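Local coordinates for IPT/TIG domain-containing protein BACOVA_02650 (Bacteroides ovatus, PDB 5E7H), which binds polysaccharide at the cell surface and probably captures xyloglucan before its transport into the periplasm for degradation, at residues 138-143 against 235-240; 162-167 against 208-213; 176-181 against 188-193. All blocks are in the same frame, centred on the assembly; numbering follows the deposited sequence.

Contact 1 of 3, residues 138-143 against 235-240; sequences QSYSNA and GVYATN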
ATOM      1  N   GLN A 138       9.396  14.655  -7.489  1.00 15.85           N
ATOM      2  CA  GLN A 138       8.090  14.709  -6.848  1.00 16.07           C
ATOM      3  C   GLN A 138       6.975  14.486  -7.859  1.00 16.31           C
ATOM      4  O   GLN A 138       7.182  14.596  -9.067  1.00 15.93           O
ATOM      5  CB  GLN A 138       7.907  16.069  -6.145  1.00 16.87           C
ATOM      6  CG  GLN A 138       7.884  17.291  -7.086  1.00 16.89           C
ATOM      7  CD  GLN A 138       9.215  17.617  -7.740  1.00 18.15           C
ATOM      8  OE1 GLN A 138       9.299  17.775  -8.964  1.00 20.21           O
ATOM      9  NE2 GLN A 138      10.245  17.809  -6.930  1.00 19.08           N
ATOM     10  N   SER A 139       5.794  14.178  -7.345  1.00 15.57           N
ATOM     11  CA  SER A 139       4.572  14.190  -8.137  1.00 15.72           C
ATOM     12  C   SER A 139       3.492  14.953  -7.396  1.00 15.72           C
ATOM     13  O   SER A 139       3.136  14.585  -6.276  1.00 17.07           O
ATOM     14  CB  SER A 139       4.103  12.779  -8.430  1.00 17.83           C
ATOM     15  OG  SER A 139       2.811  12.785  -9.015  1.00 19.63           O
ATOM     16  N   TYR A 140       3.007  16.016  -8.029  1.00 16.57           N
ATOM     17  CA  TYR A 140       1.803  16.726  -7.607  1.00 17.35           C
ATOM     18  C   TYR A 140       0.668  16.097  -8.390  1.00 17.70           C
ATOM     19  O   TYR A 140       0.630  16.203  -9.617  1.00 17.00           O
ATOM     20  CB  TYR A 140       1.929  18.224  -7.888  1.00 17.98           C
ATOM     21  CG  TYR A 140       0.780  19.081  -7.378  1.00 19.23           C
ATOM     22  CD1 TYR A 140      -0.488  18.970  -7.925  1.00 21.06           C
ATOM     23  CD2 TYR A 140       0.998  20.034  -6.397  1.00 21.99           C
ATOM     24  CE1 TYR A 140      -1.534  19.772  -7.469  1.00 24.08           C
ATOM     25  CE2 TYR A 140      -0.041  20.841  -5.946  1.00 21.82           C
ATOM     26  CZ  TYR A 140      -1.287  20.697  -6.493  1.00 22.31           C
ATOM     27  OH  TYR A 140      -2.333  21.491  -6.044  1.00 28.53           O
ATOM     28  N   SER A 141      -0.245  15.434  -7.684  1.00 16.54           N
ATOM     29  CA  SER A 141      -1.334  14.705  -8.326  1.00 17.32           C
ATOM     30  C   SER A 141      -2.696  15.180  -7.853  1.00 18.22           C
ATOM     31  O   SER A 141      -2.803  15.926  -6.883  1.00 19.11           O
ATOM     32  CB  SER A 141      -1.198  13.192  -8.050  1.00 17.42           C
ATOM     33  OG  SER A 141      -0.065  12.644  -8.694  1.00 18.82           O
ATOM     34  N   ASN A 142      -3.729  14.767  -8.584  1.00 18.33           N
ATOM     35  CA  ASN A 142      -5.118  14.960  -8.194  1.00 17.42           C
ATOM     36  C   ASN A 142      -5.655  13.605  -7.785  1.00 16.54           C
ATOM     37  O   ASN A 142      -5.560  12.634  -8.536  1.00 17.98           O
ATOM     38  CB  ASN A 142      -5.959  15.539  -9.331  1.00 23.51           C
ATOM     39  CG  ASN A 142      -5.864  17.053  -9.416  1.00 30.74           C
ATOM     40  OD1 ASN A 142      -5.962  17.757  -8.413  1.00 40.57           O
ATOM     41  ND2 ASN A 142      -5.665  17.548 -10.609  1.00 33.00           N
ATOM     42  N   ALA A 143      -6.149  13.535  -6.559  1.00 13.58           N
ATOM     43  CA  ALA A 143      -6.759  12.341  -6.029  1.00 14.07           C
ATOM     44  C   ALA A 143      -8.236  12.329  -6.368  1.00 15.16           C
ATOM     45  O   ALA A 143      -8.854  13.373  -6.598  1.00 18.39           O
ATOM     46  CB  ALA A 143      -6.566  12.295  -4.542  1.00 14.86           C
ATOM     47  N   GLY A 235       0.338  15.010  -2.867  1.00 13.45           N
ATOM     48  CA  GLY A 235       1.698  15.209  -3.356  1.00 14.69           C
ATOM     49  C   GLY A 235       2.653  14.280  -2.642  1.00 13.37           C
ATOM     50  O   GLY A 235       2.542  14.064  -1.437  1.00 14.79           O
ATOM     51  N   VAL A 236       3.577  13.710  -3.406  1.00 14.07           N
ATOM     52  CA  VAL A 236       4.652  12.864  -2.889  1.00 14.43           C
ATOM     53  C   VAL A 236       5.970  13.515  -3.314  1.00 13.87           C
ATOM     54  O   VAL A 236       6.227  13.706  -4.503  1.00 16.05           O
ATOM     55  CB  VAL A 236       4.550  11.422  -3.418  1.00 14.90           C
ATOM     56  CG1 VAL A 236       5.727  10.567  -2.956  1.00 15.90           C
ATOM     57  CG2 VAL A 236       3.214  10.788  -2.990  1.00 17.11           C
ATOM     58  N   TYR A 237       6.793  13.890  -2.343  1.00 14.76           N
ATOM     59  CA  TYR A 237       7.985  14.699  -2.622  1.00 16.45           C
ATOM     60  C   TYR A 237       9.208  14.051  -2.003  1.00 19.39           C
ATOM     61  O   TYR A 237       9.214  13.757  -0.814  1.00 19.91           O
ATOM     62  CB  TYR A 237       7.853  16.120  -2.069  1.00 17.38           C
ATOM     63  CG  TYR A 237       6.582  16.847  -2.430  1.00 15.26           C
ATOM     64  CD1 TYR A 237       5.402  16.596  -1.732  1.00 15.90           C
ATOM     65  CD2 TYR A 237       6.562  17.799  -3.440  1.00 17.90           C
ATOM     66  CE1 TYR A 237       4.252  17.258  -2.037  1.00 16.60           C
ATOM     67  CE2 TYR A 237       5.403  18.464  -3.764  1.00 19.25           C
ATOM     68  CZ  TYR A 237       4.250  18.191  -3.050  1.00 17.67           C
ATOM     69  OH  TYR A 237       3.080  18.850  -3.362  1.00 20.01           O
ATOM     70  N   ALA A 238      10.260  13.874  -2.796  1.00 16.70           N
ATOM     71  CA  ALA A 238      11.496  13.285  -2.287  1.00 17.25           C
ATOM     72  C   ALA A 238      12.575  14.360  -2.164  1.00 16.40           C
ATOM     73  O   ALA A 238      12.764  15.166  -3.068  1.00 18.72           O
ATOM     74  CB  ALA A 238      11.982  12.157  -3.210  1.00 16.92           C
ATOM     75  N   THR A 239      13.296  14.348  -1.048  1.00 17.86           N
ATOM     76  CA  THR A 239      14.425  15.246  -0.820  1.00 19.66           C
ATOM     77  C   THR A 239      15.557  14.439  -0.200  1.00 19.95           C
ATOM     78  O   THR A 239      15.383  13.252   0.128  1.00 19.49           O
ATOM     79  CB  THR A 239      14.075  16.408   0.112  1.00 21.72           C
ATOM     80  OG1 THR A 239      13.571  15.896   1.354  1.00 20.99           O
ATOM     81  CG2 THR A 239      13.054  17.333  -0.524  1.00 21.06           C
ATOM     82  N   ASN A 240      16.703  15.085  -0.021  1.00 20.21           N
ATOM     83  CA  ASN A 240      17.819  14.442   0.641  1.00 21.27           C
ATOM     84  C   ASN A 240      18.505  15.351   1.646  1.00 23.30           C
ATOM     85  O   ASN A 240      19.508  16.025   1.324  1.00 22.84           O
ATOM     86  CB  ASN A 240      18.852  13.955  -0.376  1.00 20.79           C
ATOM     87  CG  ASN A 240      19.984  13.223   0.286  1.00 25.99           C
ATOM     88  OD1 ASN A 240      19.863  12.809   1.441  1.00 23.55           O
ATOM     89  ND2 ASN A 240      21.098  13.065  -0.423  1.00 23.75           N
TER
HETATM   90  O   HOH W   1      11.203  17.357  -4.075  1.00 20.76           O
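Ser139 and Val236 form an antiparallel hydrogen-bonded pair, with Ser139 N to Val236 O at 2.9 Å and Val236 N to Ser139 O at 3.0 Å. The non-hydrogen-bonded pairs Gln138-Tyr237 and Tyr140-Gly235 flank it. The side chains of Gln138, Tyr140 and Tyr237 share one face of the sheet. There the Tyr237 ring runs past the aliphatic part of Gln138, and its CD2 lies 3.5 Å from Gln138 CB. Gln138 CG sits between the backbone N and the carbonyl carbon (chi1 64°), and the chain bends again at chi2. This carries its amide clear of the ring, and OE1 takes a hydrogen bond from Asp103 N. A water joins Gln138 NE2 to Ala238 O across the strands. The pair belongs to the sheet of the xyloglucan-binding domain in which strand 233-240 lies between strands 133-142 and 176-181. Tyr140 and Tyr237 lie side by side and point the same way, with Tyr237 OH 3.9 Å from Tyr140 CD2. Tyr237 OH bonds His233, while Tyr140 OH bonds Glu183 and its ring stacks on Trp101. Gly235 leaves room for the Tyr237 hydroxyl, which a CB there would strike. A leucine in place of Tyr237 would probably leave His233 without this hydroxyl partner and open a gap beside Tyr140. On the other face, Ser139 OG bonds His99 and Tyr93.

Contact 2 of 3, residues 162-167 against 208-213; sequences LQFECF and MQCSVS
The Phe164 ring carries Cys210 CB over one face, 3.8 Å from the ring centroid and 23° off the ring normal. This is a CH-pi contact, offset toward the rim at CZ and CE2. The sulfur stands obliquely to the same ring, with Cys210 SG 4.6 Å from the Phe164 centroid. The same ring meets that of Phe255, with the planes about 30° apart. Phe164 CG lies between the backbone N and the carbonyl carbon (chi1 51°), which turns the ring across to the neighbouring strand. Cys210 SG also packs on Cys166 CB at 3.6 Å. Leu162 CB and Val212 CG2 meet at 4.0 Å on the same face, which is covered by Tyr192, Ile179 and Met181. The strands are antiparallel, and three hydrogen-bonded pairs, Leu162-Val212, Phe164-Cys210 and Cys166-Met208, give six backbone bonds. They form part of a sheet of the xyloglucan-binding domain, where strand 160-168 lies between 207-213 and 246-259. The opposite face is polar. The amides of Gln163 and Gln209 cross, and Gln163 OE1 and Gln209 OE1 are two acceptors 3.4 Å apart. Arg256 probably eases that proximity, since it donates to both oxygens and also forms a salt bridge with Glu165. Thr11 bonds both oxygens too, and Ser10 bonds Glu165, so this face reaches the IPT/TIG domain. Gln209 NE2 bonds Ser197 OG. Glu165 OE1 passes 3.8 Å from Gln209 CB. A water hydrogen-bonds Gln163 NE2 and Ser211 OG, 3.0 Å from each, and links the two strands.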
ATOM      1  N   LEU A 162      -3.935   6.009   5.691  1.00 14.36           N
ATOM      2  CA  LEU A 162      -3.486   6.030   4.305  1.00 13.06           C
ATOM      3  C   LEU A 162      -2.605   4.820   4.091  1.00 13.67           C
ATOM      4  O   LEU A 162      -1.618   4.645   4.806  1.00 16.31           O
ATOM      5  CB  LEU A 162      -2.706   7.302   3.997  1.00 14.58           C
ATOM      6  CG  LEU A 162      -2.101   7.401   2.605  1.00 15.87           C
ATOM      7  CD1 LEU A 162      -3.193   7.570   1.556  1.00 15.18           C
ATOM      8  CD2 LEU A 162      -1.119   8.542   2.543  1.00 17.48           C
ATOM      9  N   GLN A 163      -2.957   4.005   3.106  1.00 12.73           N
ATOM     10  CA  GLN A 163      -2.160   2.838   2.717  1.00 13.44           C
ATOM     11  C   GLN A 163      -1.709   3.026   1.290  1.00 13.51           C
ATOM     12  O   GLN A 163      -2.382   3.685   0.486  1.00 14.31           O
ATOM     13  CB  GLN A 163      -2.956   1.533   2.804  1.00 18.46           C
ATOM     14  CG  GLN A 163      -3.344   1.080   4.154  1.00 24.35           C
ATOM     15  CD  GLN A 163      -4.068  -0.258   4.082  1.00 20.02           C
ATOM     16  OE1 GLN A 163      -4.734  -0.578   3.086  1.00 18.43           O
ATOM     17  NE2 GLN A 163      -3.941  -1.034   5.130  1.00 21.47           N
ATOM     18  N   PHE A 164      -0.604   2.385   0.940  1.00 12.46           N
ATOM     19  CA  PHE A 164      -0.157   2.366  -0.453  1.00 12.17           C
ATOM     20  C   PHE A 164       0.826   1.235  -0.586  1.00 13.11           C
ATOM     21  O   PHE A 164       1.369   0.776   0.411  1.00 14.83           O
ATOM     22  CB  PHE A 164       0.484   3.697  -0.894  1.00 13.29           C
ATOM     23  CG  PHE A 164       1.562   4.222   0.019  1.00 14.43           C
ATOM     24  CD1 PHE A 164       1.251   5.031   1.114  1.00 15.16           C
ATOM     25  CD2 PHE A 164       2.901   3.946  -0.233  1.00 15.55           C
ATOM     26  CE1 PHE A 164       2.256   5.529   1.952  1.00 16.71           C
ATOM     27  CE2 PHE A 164       3.896   4.453   0.592  1.00 17.69           C
ATOM     28  CZ  PHE A 164       3.575   5.223   1.679  1.00 15.60           C
ATOM     29  N   GLU A 165       1.059   0.818  -1.811  1.00 11.47           N
ATOM     30  CA  GLU A 165       2.078  -0.187  -2.080  1.00 12.53           C
ATOM     31  C   GLU A 165       3.343   0.542  -2.449  1.00 13.52           C
ATOM     32  O   GLU A 165       3.307   1.576  -3.122  1.00 12.19           O
ATOM     33  CB  GLU A 165       1.641  -1.113  -3.197  1.00 12.79           C
ATOM     34  CG  GLU A 165       1.670  -2.584  -2.828  1.00 17.51           C
ATOM     35  CD  GLU A 165       0.719  -2.960  -1.699  1.00 20.23           C
ATOM     36  OE1 GLU A 165       0.878  -4.065  -1.152  1.00 20.43           O
ATOM     37  OE2 GLU A 165      -0.203  -2.186  -1.387  1.00 20.59           O
ATOM     38  N   CYS A 166       4.470  -0.013  -2.026  1.00 11.90           N
ATOM     39  CA  CYS A 166       5.774   0.604  -2.253  1.00 13.06           C
ATOM     40  C   CYS A 166       6.810  -0.468  -2.568  1.00 14.89           C
ATOM     41  O   CYS A 166       6.800  -1.542  -1.960  1.00 14.12           O
ATOM     42  CB  CYS A 166       6.175   1.389  -1.034  1.00 13.61           C
ATOM     43  SG  CYS A 166       7.694   2.354  -1.213  1.00 15.83           S
ATOM     44  N   PHE A 167       7.686  -0.186  -3.526  1.00 13.09           N
ATOM     45  CA  PHE A 167       8.815  -1.050  -3.840  1.00 13.68           C
ATOM     46  C   PHE A 167      10.087  -0.241  -3.691  1.00 13.96           C
ATOM     47  O   PHE A 167      10.240   0.776  -4.352  1.00 14.79           O
ATOM     48  CB  PHE A 167       8.692  -1.605  -5.267  1.00 13.33           C
ATOM     49  CG  PHE A 167       9.844  -2.503  -5.692  1.00 13.37           C
ATOM     50  CD1 PHE A 167      11.104  -1.975  -5.967  1.00 15.69           C
ATOM     51  CD2 PHE A 167       9.643  -3.861  -5.873  1.00 15.81           C
ATOM     52  CE1 PHE A 167      12.162  -2.810  -6.366  1.00 17.58           C
ATOM     53  CE2 PHE A 167      10.699  -4.689  -6.294  1.00 17.49           C
ATOM     54  CZ  PHE A 167      11.944  -4.148  -6.536  1.00 16.71           C
ATOM     55  N   MET A 208       5.852  -3.922  -0.776  1.00 13.79           N
ATOM     56  CA  MET A 208       5.297  -3.960   0.572  1.00 13.98           C
ATOM     57  C   MET A 208       4.121  -3.011   0.661  1.00 14.04           C
ATOM     58  O   MET A 208       4.013  -2.048  -0.128  1.00 14.20           O
ATOM     59  CB  MET A 208       6.348  -3.581   1.617  1.00 18.12           C
ATOM     60  CG  MET A 208       7.017  -2.276   1.354  1.00 15.36           C
ATOM     61  SD  MET A 208       8.178  -1.837   2.680  1.00 18.89           S
ATOM     62  CE  MET A 208       8.971  -0.418   1.929  1.00 17.48           C
ATOM     63  N   GLN A 209       3.236  -3.290   1.609  1.00 13.73           N
ATOM     64  CA  GLN A 209       2.216  -2.334   1.972  1.00 12.09           C
ATOM     65  C   GLN A 209       2.774  -1.408   3.038  1.00 13.86           C
ATOM     66  O   GLN A 209       3.309  -1.863   4.049  1.00 16.86           O
ATOM     67  CB  GLN A 209       0.971  -3.032   2.487  1.00 13.40           C
ATOM     68  CG  GLN A 209      -0.080  -2.057   3.007  1.00 14.13           C
ATOM     69  CD  GLN A 209      -1.326  -2.793   3.484  1.00 14.66           C
ATOM     70  OE1 GLN A 209      -2.299  -2.955   2.746  1.00 16.01           O
ATOM     71  NE2 GLN A 209      -1.264  -3.292   4.695  1.00 17.67           N
ATOM     72  N   CYS A 210       2.629  -0.108   2.813  1.00 13.77           N
ATOM     73  CA  CYS A 210       2.947   0.916   3.792  1.00 15.56           C
ATOM     74  C   CYS A 210       1.647   1.525   4.297  1.00 14.06           C
ATOM     75  O   CYS A 210       0.697   1.668   3.529  1.00 14.94           O
ATOM     76  CB  CYS A 210       3.808   2.017   3.186  1.00 14.69           C
ATOM     77  SG  CYS A 210       5.384   1.442   2.520  1.00 17.06           S
ATOM     78  N   SER A 211       1.628   1.912   5.560  1.00 14.68           N
ATOM     79  CA  SER A 211       0.440   2.447   6.203  1.00 15.52           C
ATOM     80  C   SER A 211       0.847   3.555   7.163  1.00 18.41           C
ATOM     81  O   SER A 211       1.784   3.372   7.945  1.00 18.02           O
ATOM     82  CB  SER A 211      -0.301   1.339   6.971  1.00 23.97           C
ATOM     83  OG  SER A 211      -1.548   1.790   7.436  1.00 34.01           O
ATOM     84  N   VAL A 212       0.163   4.693   7.098  1.00 17.28           N
ATOM     85  CA  VAL A 212       0.311   5.729   8.131  1.00 16.98           C
ATOM     86  C   VAL A 212      -1.060   6.210   8.609  1.00 17.78           C
ATOM     87  O   VAL A 212      -2.030   6.168   7.853  1.00 17.34           O
ATOM     88  CB  VAL A 212       1.131   6.944   7.628  1.00 18.72           C
ATOM     89  CG1 VAL A 212       2.548   6.512   7.257  1.00 22.74           C
ATOM     90  CG2 VAL A 212       0.460   7.628   6.450  1.00 19.02           C
ATOM     91  N   SER A 213      -1.157   6.660   9.861  1.00 16.60           N
ATOM     92  CA  SER A 213      -2.399   7.288  10.299  1.00 16.72           C
ATOM     93  C   SER A 213      -2.720   8.459   9.372  1.00 16.24           C
ATOM     94  O   SER A 213      -1.845   9.252   9.009  1.00 17.09           O
ATOM     95  CB  SER A 213      -2.295   7.787  11.738  1.00 19.20           C
ATOM     96  OG  SER A 213      -2.218   6.701  12.638  1.00 29.31           O
TER
HETATM   97  O   HOH W   2      -2.195  -1.097   7.612  1.00 30.09           O

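Contact 3 of 3, residues 176-181 against 188-193; sequences VFQIAM and ALNGYV
Ala188 starts the segment with its methyl directed toward strand 176-181. Its CB lies 3.4 Å from Gln178 NE2 and equally close to Ile179 O, and it also meets the methyl of Ala180. Leu189 pairs with Ile179 through two backbone bonds, Leu189 N to Ile179 O and Ile179 N to Leu189 O. Leu189 O also receives a CA-H contact from Gln178. The Leu189 and Ile179 side chains share the inner face, where Leu189 touches Val212. On the other face, Asn190 lies beside Gln178, and the two chains point the same way. The extended Gln178 chain, CG opposite the backbone N (chi1 174°), lays its methylenes along the Asn190 amide. Asn190 OD1 sits 3.3 Å from Gln178 CG. The two amide planes are 42° apart. Gly191 has a positive phi of 69° and turns the chain. Its CA packs 3.7 Å from Val176 CB. Tyr192 then returns to the pairing, with Tyr192 N bonding Phe177 O at 2.9 Å and Phe177 N bonding Tyr192 O at 2.8 Å. Tyr192 O also lies in the plane of the Phe177 ring, at its edge, while the ring meets Phe252 edge-to-face. The Tyr192 ring extends beyond Phe177 to reach Phe164 and Cys210. Val193 closes the segment, its CG2 4.2 Å from Val176 CG1. Gly191 and Tyr192 together face Phe177 and shift the register by one. This is a G1 beta bulge, with glycine in the first position at positive phi, here in a beta hairpin at the margin of its sheet.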
ATOM      1  N   VAL A 176      14.453  11.184   2.049  1.00 17.01           N
ATOM      2  CA  VAL A 176      13.164  11.003   2.734  1.00 16.27           C
ATOM      3  C   VAL A 176      12.025  11.497   1.864  1.00 18.62           C
ATOM      4  O   VAL A 176      12.245  12.233   0.902  1.00 18.17           O
ATOM      5  CB  VAL A 176      13.105  11.762   4.078  1.00 18.10           C
ATOM      6  CG1 VAL A 176      14.136  11.241   5.053  1.00 21.24           C
ATOM      7  CG2 VAL A 176      13.258  13.283   3.859  1.00 18.34           C
ATOM      8  N   PHE A 177      10.806  11.118   2.241  1.00 16.04           N
ATOM      9  CA  PHE A 177       9.606  11.498   1.519  1.00 16.27           C
ATOM     10  C   PHE A 177       8.687  12.362   2.360  1.00 16.00           C
ATOM     11  O   PHE A 177       8.596  12.207   3.583  1.00 17.03           O
ATOM     12  CB  PHE A 177       8.843  10.257   1.049  1.00 14.68           C
ATOM     13  CG  PHE A 177       9.577   9.471   0.009  1.00 13.87           C
ATOM     14  CD1 PHE A 177       9.417   9.756  -1.343  1.00 15.49           C
ATOM     15  CD2 PHE A 177      10.474   8.478   0.370  1.00 19.34           C
ATOM     16  CE1 PHE A 177      10.123   9.058  -2.314  1.00 16.82           C
ATOM     17  CE2 PHE A 177      11.174   7.768  -0.607  1.00 20.40           C
ATOM     18  CZ  PHE A 177      11.001   8.068  -1.945  1.00 15.96           C
ATOM     19  N   GLN A 178       8.026  13.281   1.672  1.00 15.20           N
ATOM     20  CA  GLN A 178       6.918  14.064   2.215  1.00 14.32           C
ATOM     21  C   GLN A 178       5.649  13.633   1.503  1.00 15.69           C
ATOM     22  O   GLN A 178       5.635  13.502   0.284  1.00 15.95           O
ATOM     23  CB  GLN A 178       7.165  15.570   2.020  1.00 15.21           C
ATOM     24  CG  GLN A 178       5.979  16.444   2.425  1.00 16.94           C
ATOM     25  CD  GLN A 178       6.146  17.887   2.083  1.00 30.13           C
ATOM     26  OE1 GLN A 178       7.055  18.297   1.354  1.00 30.33           O
ATOM     27  NE2 GLN A 178       5.248  18.682   2.615  1.00 39.07           N
ATOM     28  N   ILE A 179       4.574  13.409   2.258  1.00 15.06           N
ATOM     29  CA  ILE A 179       3.247  13.189   1.675  1.00 14.17           C
ATOM     30  C   ILE A 179       2.329  14.299   2.204  1.00 14.13           C
ATOM     31  O   ILE A 179       2.203  14.493   3.426  1.00 16.08           O
ATOM     32  CB  ILE A 179       2.674  11.810   2.019  1.00 15.48           C
ATOM     33  CG1 ILE A 179       3.615  10.706   1.506  1.00 15.40           C
ATOM     34  CG2 ILE A 179       1.283  11.665   1.405  1.00 15.98           C
ATOM     35  CD1 ILE A 179       3.170   9.258   1.854  1.00 18.97           C
ATOM     36  N   ALA A 180       1.721  15.040   1.283  1.00 13.95           N
ATOM     37  CA  ALA A 180       0.864  16.177   1.627  1.00 13.22           C
ATOM     38  C   ALA A 180      -0.466  16.015   0.910  1.00 14.36           C
ATOM     39  O   ALA A 180      -0.522  15.440  -0.177  1.00 14.86           O
ATOM     40  CB  ALA A 180       1.511  17.477   1.240  1.00 16.58           C
ATOM     41  N   MET A 181      -1.535  16.522   1.518  1.00 14.54           N
ATOM     42  CA  MET A 181      -2.848  16.552   0.891  1.00 14.70           C
ATOM     43  C   MET A 181      -3.483  17.940   1.018  1.00 15.62           C
ATOM     44  O   MET A 181      -3.276  18.652   2.007  1.00 15.74           O
ATOM     45  CB  MET A 181      -3.766  15.514   1.522  1.00 13.86           C
ATOM     46  CG  MET A 181      -3.395  14.085   1.224  1.00 15.18           C
ATOM     47  SD  MET A 181      -4.476  12.984   2.142  1.00 15.47           S
ATOM     48  CE  MET A 181      -3.830  11.421   1.589  1.00 18.03           C
ATOM     49  N   ALA A 188       1.429  18.103   6.671  1.00 16.87           N
ATOM     50  CA  ALA A 188       2.024  17.006   5.915  1.00 15.52           C
ATOM     51  C   ALA A 188       2.899  16.066   6.737  1.00 17.83           C
ATOM     52  O   ALA A 188       3.420  16.436   7.787  1.00 21.86           O
ATOM     53  CB  ALA A 188       2.832  17.569   4.778  1.00 19.08           C
ATOM     54  N   LEU A 189       3.045  14.846   6.234  1.00 16.57           N
ATOM     55  CA  LEU A 189       3.986  13.883   6.773  1.00 16.71           C
ATOM     56  C   LEU A 189       5.334  14.198   6.167  1.00 18.52           C
ATOM     57  O   LEU A 189       5.463  14.201   4.961  1.00 19.77           O
ATOM     58  CB  LEU A 189       3.551  12.462   6.448  1.00 17.90           C
ATOM     59  CG  LEU A 189       4.536  11.337   6.752  1.00 24.16           C
ATOM     60  CD1 LEU A 189       4.798  11.291   8.250  1.00 28.71           C
ATOM     61  CD2 LEU A 189       4.003  10.008   6.239  1.00 30.14           C
ATOM     62  N   ASN A 190       6.325  14.473   7.004  1.00 18.92           N
ATOM     63  CA  ASN A 190       7.671  14.757   6.515  1.00 18.60           C
ATOM     64  C   ASN A 190       8.678  13.772   7.069  1.00 18.02           C
ATOM     65  O   ASN A 190       8.459  13.167   8.123  1.00 21.62           O
ATOM     66  CB  ASN A 190       8.089  16.178   6.868  1.00 22.69           C
ATOM     67  CG  ASN A 190       7.570  17.183   5.868  1.00 29.29           C
ATOM     68  OD1 ASN A 190       8.087  17.311   4.751  1.00 29.08           O
ATOM     69  ND2 ASN A 190       6.545  17.893   6.259  1.00 31.50           N
ATOM     70  N   GLY A 191       9.795  13.629   6.363  1.00 17.91           N
ATOM     71  CA  GLY A 191      10.883  12.793   6.825  1.00 18.80           C
ATOM     72  C   GLY A 191      10.605  11.306   6.819  1.00 18.00           C
ATOM     73  O   GLY A 191      11.228  10.543   7.578  1.00 21.08           O
ATOM     74  N   TYR A 192       9.704  10.884   5.949  1.00 16.30           N
ATOM     75  CA  TYR A 192       9.235   9.500   5.934  1.00 15.54           C
ATOM     76  C   TYR A 192      10.122   8.592   5.102  1.00 16.57           C
ATOM     77  O   TYR A 192      10.445   8.901   3.958  1.00 17.27           O
ATOM     78  CB  TYR A 192       7.799   9.429   5.401  1.00 17.52           C
ATOM     79  CG  TYR A 192       7.219   8.029   5.405  1.00 16.45           C
ATOM     80  CD1 TYR A 192       6.895   7.411   6.598  1.00 17.25           C
ATOM     81  CD2 TYR A 192       7.024   7.317   4.225  1.00 17.92           C
ATOM     82  CE1 TYR A 192       6.380   6.121   6.620  1.00 19.26           C
ATOM     83  CE2 TYR A 192       6.502   6.023   4.248  1.00 20.39           C
ATOM     84  CZ  TYR A 192       6.201   5.444   5.450  1.00 19.60           C
ATOM     85  OH  TYR A 192       5.708   4.150   5.504  1.00 20.75           O
ATOM     86  N   VAL A 193      10.500   7.465   5.698  1.00 17.59           N
ATOM     87  CA  VAL A 193      11.160   6.386   4.987  1.00 17.96           C
ATOM     88  C   VAL A 193      10.186   5.195   4.939  1.00 18.16           C
ATOM     89  O   VAL A 193       9.736   4.757   5.995  1.00 18.38           O
ATOM     90  CB  VAL A 193      12.473   5.969   5.673  1.00 20.20           C
ATOM     91  CG1 VAL A 193      13.153   4.841   4.917  1.00 24.81           C
ATOM     92  CG2 VAL A 193      13.417   7.193   5.802  1.00 21.75           C
TER

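Contacts 1 and 3 lie in one sheet of the xyloglucan-binding domain, with centres 9 Å apart. Strands 233-240 and 176-181 are neighbours there, and Tyr237 O lies 2.8 Å from Gln178 N, a probable hydrogen bond. Contact 2 belongs to a second sheet that packs on the first. Its centre is 12 Å from that of contact 3, and Phe164 CE1 meets Ile179 CD1 at 3.8 Å. Contacts 1 and 2 do not touch; their nearest atoms are about 7 Å apart. Along the chain, contact 3 is nested inside contact 2, and contact 2 inside contact 1. A bound sodium ion lies about 9 Å from the Glu165 side chain.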